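PDB 4OOU: beta-1,4-mannanase from Cryptopygus antarcticus, which hydrolyses internal beta-1,4-mannosidic linkages in mannans, galactomannans and glucomannans, releasing mostly short manno-oligosaccharides. Local coordinates for residues S244-N256 against N289-V303. Sequence-based numbering, arbitrary orientation.
Sequences SELTQTDSFGYRN and NQNAPFKVNRWAYNV
Glu245 and Asn289 meet where two loops of the TIM barrel pack together, one following strand 238-241 and the other following strand 277-281. Asn289 ND2 donates to Glu245 OE2 at 2.8 Å, on the syn side of the carboxylate. The amide and carboxylate planes are 72° apart. A bend at chi2 (-87°) turns the carboxylate of Glu245 over Ala292, with OE1 3.5 Å from Ala292 CB. A water donates to Glu245 OE2, accepts from Asn291 N and also meets Tyr254 OH. An alanine in place of Glu245 would probably leave Asn289 ND2 and this water without their shared acceptor and open a gap beside Ala292. Asn289 lies close to His284, a substrate-binding residue. Farther along, Phe252 lies flat against Asn291, whose CB sits over the ring centre, 3.5 Å from the centroid. Phe252 CZ also touches Val296 CG2 and Ala300 CB, and its CE2 touches Tyr301 CE1. Tyr301 presents its ring edge to Thr249 OG1. That hydroxyl donates to Tyr301 O and accepts from Ser251 N, forming an ST turn. Ser251 OG donates to Ala300 O at 2.8 Å, in the carbonyl plane, with a C=O...OG angle of 153°.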
# COMPACT_ATOMS: atom_id res chain seq x y z
N SER A 244 3.55 10.87 -3.80
CA SER A 244 2.95 11.94 -4.61
C SER A 244 2.60 11.40 -5.97
O SER A 244 3.16 10.40 -6.40
CB SER A 244 4.02 12.99 -4.86
OG SER A 244 3.45 14.13 -5.42
N GLU A 245 1.73 12.11 -6.67
CA GLU A 245 1.44 11.86 -8.10
C GLU A 245 2.69 11.81 -9.01
O GLU A 245 2.70 11.03 -9.99
CB GLU A 245 0.46 12.93 -8.60
CG GLU A 245 1.03 14.36 -8.70
CD GLU A 245 0.96 15.19 -7.43
OE1 GLU A 245 0.44 14.76 -6.37
OE2 GLU A 245 1.46 16.34 -7.50
N LEU A 246 3.72 12.61 -8.65
CA LEU A 246 4.94 12.90 -9.46
C LEU A 246 5.70 11.73 -10.07
O LEU A 246 6.54 11.90 -10.99
CB LEU A 246 5.96 13.65 -8.59
CG LEU A 246 5.93 15.18 -8.44
CD1 LEU A 246 4.73 15.90 -9.04
CD2 LEU A 246 6.05 15.55 -6.97
N THR A 247 5.42 10.55 -9.54
CA THR A 247 6.25 9.41 -9.82
C THR A 247 5.41 8.23 -10.28
O THR A 247 5.93 7.12 -10.48
CB THR A 247 7.09 9.16 -8.57
OG1 THR A 247 8.21 8.36 -8.90
CG2 THR A 247 6.32 8.48 -7.54
N GLN A 248 4.12 8.44 -10.51
CA GLN A 248 3.27 7.35 -10.99
C GLN A 248 2.34 7.77 -12.14
O GLN A 248 1.31 7.13 -12.41
CB GLN A 248 2.52 6.65 -9.84
CG GLN A 248 3.36 5.55 -9.17
CD GLN A 248 2.58 4.71 -8.18
OE1 GLN A 248 1.40 4.43 -8.39
NE2 GLN A 248 3.23 4.30 -7.10
N THR A 249 2.76 8.80 -12.86
CA THR A 249 2.12 9.15 -14.12
C THR A 249 3.17 9.59 -15.14
O THR A 249 4.16 10.25 -14.78
CB THR A 249 1.11 10.28 -13.90
OG1 THR A 249 0.33 10.47 -15.10
CG2 THR A 249 1.85 11.56 -13.47
N ASP A 250 2.96 9.24 -16.40
CA ASP A 250 3.79 9.84 -17.46
C ASP A 250 3.23 11.18 -17.93
O ASP A 250 3.89 11.93 -18.67
CB ASP A 250 4.01 8.86 -18.60
CG ASP A 250 4.95 7.79 -18.21
OD1 ASP A 250 6.06 8.13 -17.76
OD2 ASP A 250 4.59 6.61 -18.28
N SER A 251 2.04 11.52 -17.47
CA SER A 251 1.43 12.81 -17.80
C SER A 251 2.25 14.01 -17.25
O SER A 251 3.24 13.85 -16.52
CB SER A 251 -0.02 12.83 -17.31
OG SER A 251 -0.77 11.85 -18.01
N PHE A 252 1.85 15.22 -17.65
CA PHE A 252 2.31 16.48 -17.00
C PHE A 252 3.82 16.72 -16.95
O PHE A 252 4.27 17.58 -16.18
CB PHE A 252 1.78 16.55 -15.57
CG PHE A 252 0.29 16.33 -15.45
CD1 PHE A 252 -0.60 17.32 -15.86
CD2 PHE A 252 -0.22 15.16 -14.92
CE1 PHE A 252 -1.97 17.16 -15.74
CE2 PHE A 252 -1.59 14.99 -14.79
CZ PHE A 252 -2.47 16.00 -15.20
N GLY A 253 4.57 15.97 -17.78
CA GLY A 253 6.03 15.96 -17.73
C GLY A 253 6.64 15.15 -16.60
O GLY A 253 7.86 15.09 -16.44
N TYR A 254 5.80 14.49 -15.81
CA TYR A 254 6.27 13.63 -14.74
C TYR A 254 6.63 12.28 -15.32
O TYR A 254 6.46 12.04 -16.52
CB TYR A 254 5.16 13.43 -13.74
CG TYR A 254 4.50 14.67 -13.22
CD1 TYR A 254 5.20 15.89 -13.11
CD2 TYR A 254 3.18 14.62 -12.77
CE1 TYR A 254 4.59 17.01 -12.60
CE2 TYR A 254 2.58 15.74 -12.25
CZ TYR A 254 3.28 16.93 -12.17
OH TYR A 254 2.64 18.05 -11.66
N ARG A 255 7.09 11.38 -14.46
CA ARG A 255 7.50 10.05 -14.87
C ARG A 255 6.81 8.99 -14.03
O ARG A 255 6.76 9.10 -12.82
CB ARG A 255 9.01 9.94 -14.72
CG ARG A 255 9.61 8.59 -15.11
CD ARG A 255 9.65 8.38 -16.62
NE ARG A 255 10.16 9.55 -17.34
CZ ARG A 255 9.52 10.18 -18.32
NH1 ARG A 255 8.32 9.78 -18.75
NH2 ARG A 255 10.10 11.24 -18.89
N ASN A 256 6.27 7.97 -14.68
CA ASN A 256 5.76 6.78 -13.99
C ASN A 256 6.93 5.82 -13.82
O ASN A 256 7.27 5.09 -14.74
CB ASN A 256 4.63 6.13 -14.80
CG ASN A 256 4.03 4.89 -14.13
OD1 ASN A 256 4.47 4.43 -13.06
ND2 ASN A 256 3.01 4.33 -14.78
N ASN A 289 -0.70 20.22 -4.75
CA ASN A 289 0.09 20.26 -5.99
C ASN A 289 -0.79 20.53 -7.25
O ASN A 289 -1.97 20.26 -7.25
CB ASN A 289 0.87 18.95 -6.18
CG ASN A 289 1.93 18.72 -5.12
OD1 ASN A 289 2.25 19.58 -4.28
ND2 ASN A 289 2.50 17.53 -5.16
N GLN A 290 -0.19 21.07 -8.30
CA GLN A 290 -0.91 21.43 -9.53
C GLN A 290 -1.84 20.34 -10.06
O GLN A 290 -3.03 20.57 -10.33
CB GLN A 290 0.11 21.76 -10.65
CG GLN A 290 0.08 23.20 -11.10
CD GLN A 290 -1.32 23.60 -11.50
OE1 GLN A 290 -1.83 23.13 -12.52
NE2 GLN A 290 -1.99 24.42 -10.67
N ASN A 291 -1.27 19.15 -10.24
CA ASN A 291 -1.99 18.06 -10.88
C ASN A 291 -2.08 16.89 -9.91
O ASN A 291 -1.94 15.74 -10.30
CB ASN A 291 -1.28 17.69 -12.17
CG ASN A 291 -1.00 18.90 -13.05
OD1 ASN A 291 -1.92 19.67 -13.36
ND2 ASN A 291 0.27 19.08 -13.44
N ALA A 292 -2.33 17.23 -8.65
CA ALA A 292 -2.54 16.26 -7.61
C ALA A 292 -3.93 15.66 -7.77
O ALA A 292 -4.77 16.19 -8.50
CB ALA A 292 -2.35 16.89 -6.23
N PRO A 293 -4.17 14.52 -7.14
CA PRO A 293 -5.36 13.75 -7.46
C PRO A 293 -6.73 14.43 -7.29
O PRO A 293 -7.62 14.20 -8.12
CB PRO A 293 -5.25 12.55 -6.51
CG PRO A 293 -3.81 12.33 -6.45
CD PRO A 293 -3.18 13.71 -6.43
N PHE A 294 -6.89 15.22 -6.21
CA PHE A 294 -8.15 15.92 -5.95
C PHE A 294 -8.20 17.22 -6.74
O PHE A 294 -9.22 17.90 -6.72
CB PHE A 294 -8.38 16.19 -4.45
CG PHE A 294 -8.64 14.94 -3.65
CD1 PHE A 294 -9.83 14.26 -3.79
CD2 PHE A 294 -7.68 14.42 -2.78
CE1 PHE A 294 -10.07 13.07 -3.07
CE2 PHE A 294 -7.90 13.24 -2.07
CZ PHE A 294 -9.10 12.56 -2.21
N LYS A 295 -7.13 17.53 -7.48
CA LYS A 295 -7.18 18.61 -8.48
C LYS A 295 -7.66 18.13 -9.84
O LYS A 295 -8.03 18.93 -10.67
CB LYS A 295 -5.81 19.28 -8.63
CG LYS A 295 -5.55 20.38 -7.63
CD LYS A 295 -6.39 21.62 -7.97
CE LYS A 295 -5.80 22.93 -7.46
NZ LYS A 295 -4.59 23.31 -8.23
N VAL A 296 -7.72 16.83 -10.06
CA VAL A 296 -7.66 16.31 -11.40
C VAL A 296 -8.51 15.02 -11.56
O VAL A 296 -9.29 14.68 -10.68
CB VAL A 296 -6.15 16.16 -11.71
CG1 VAL A 296 -5.67 14.72 -11.60
CG2 VAL A 296 -5.81 16.77 -13.05
N ASN A 297 -8.41 14.36 -12.70
CA ASN A 297 -9.06 13.06 -12.97
C ASN A 297 -8.10 11.93 -12.75
O ASN A 297 -6.92 12.09 -13.02
CB ASN A 297 -9.32 12.95 -14.48
CG ASN A 297 -10.74 13.21 -14.87
OD1 ASN A 297 -11.61 13.47 -14.03
ND2 ASN A 297 -10.99 13.14 -16.16
N ARG A 298 -8.57 10.74 -12.42
CA ARG A 298 -7.67 9.57 -12.56
C ARG A 298 -7.25 9.37 -14.02
O ARG A 298 -6.19 8.83 -14.31
CB ARG A 298 -8.33 8.27 -12.11
CG ARG A 298 -8.99 7.57 -13.28
CD ARG A 298 -8.99 6.09 -13.15
NE ARG A 298 -7.78 5.51 -13.63
CZ ARG A 298 -7.64 4.19 -13.71
NH1 ARG A 298 -8.65 3.44 -13.36
NH2 ARG A 298 -6.51 3.64 -14.11
N TRP A 299 -8.12 9.75 -14.93
CA TRP A 299 -7.92 9.50 -16.35
C TRP A 299 -6.80 10.38 -16.84
O TRP A 299 -5.99 9.98 -17.69
CB TRP A 299 -9.21 9.79 -17.10
CG TRP A 299 -10.43 9.10 -16.46
CD1 TRP A 299 -11.46 9.70 -15.81
CD2 TRP A 299 -10.68 7.69 -16.39
NE1 TRP A 299 -12.34 8.77 -15.36
CE2 TRP A 299 -11.89 7.52 -15.72
CE3 TRP A 299 -10.00 6.56 -16.85
CZ2 TRP A 299 -12.45 6.27 -15.47
CZ3 TRP A 299 -10.56 5.30 -16.62
CH2 TRP A 299 -11.77 5.17 -15.93
N ALA A 300 -6.73 11.58 -16.26
CA ALA A 300 -5.65 12.51 -16.51
C ALA A 300 -4.30 11.84 -16.34
O ALA A 300 -3.35 12.18 -17.03
CB ALA A 300 -5.75 13.73 -15.59
N TYR A 301 -4.18 10.87 -15.43
CA TYR A 301 -2.87 10.28 -15.21
C TYR A 301 -2.50 9.28 -16.33
O TYR A 301 -1.39 8.76 -16.36
CB TYR A 301 -2.74 9.69 -13.81
CG TYR A 301 -2.79 10.73 -12.72
CD1 TYR A 301 -1.85 11.73 -12.64
CD2 TYR A 301 -3.78 10.72 -11.77
CE1 TYR A 301 -1.89 12.70 -11.66
CE2 TYR A 301 -3.83 11.68 -10.77
CZ TYR A 301 -2.87 12.69 -10.73
OH TYR A 301 -2.94 13.64 -9.72
N ASN A 302 -3.42 9.07 -17.27
CA ASN A 302 -3.22 8.17 -18.41
C ASN A 302 -2.58 6.88 -17.93
O ASN A 302 -1.45 6.56 -18.28
CB ASN A 302 -2.40 8.84 -19.53
CG ASN A 302 -2.36 8.01 -20.83
OD1 ASN A 302 -1.51 8.20 -21.70
ND2 ASN A 302 -3.28 7.07 -20.96
N VAL A 303 -3.30 6.17 -17.08
CA VAL A 303 -2.71 5.02 -16.39
C VAL A 303 -3.77 3.87 -16.23
O VAL A 303 -3.75 3.08 -15.29
CB VAL A 303 -2.09 5.54 -15.09
CG1 VAL A 303 -3.05 5.46 -13.91
CG2 VAL A 303 -0.78 4.87 -14.83
O HOH W 1 1.13 18.02 -9.46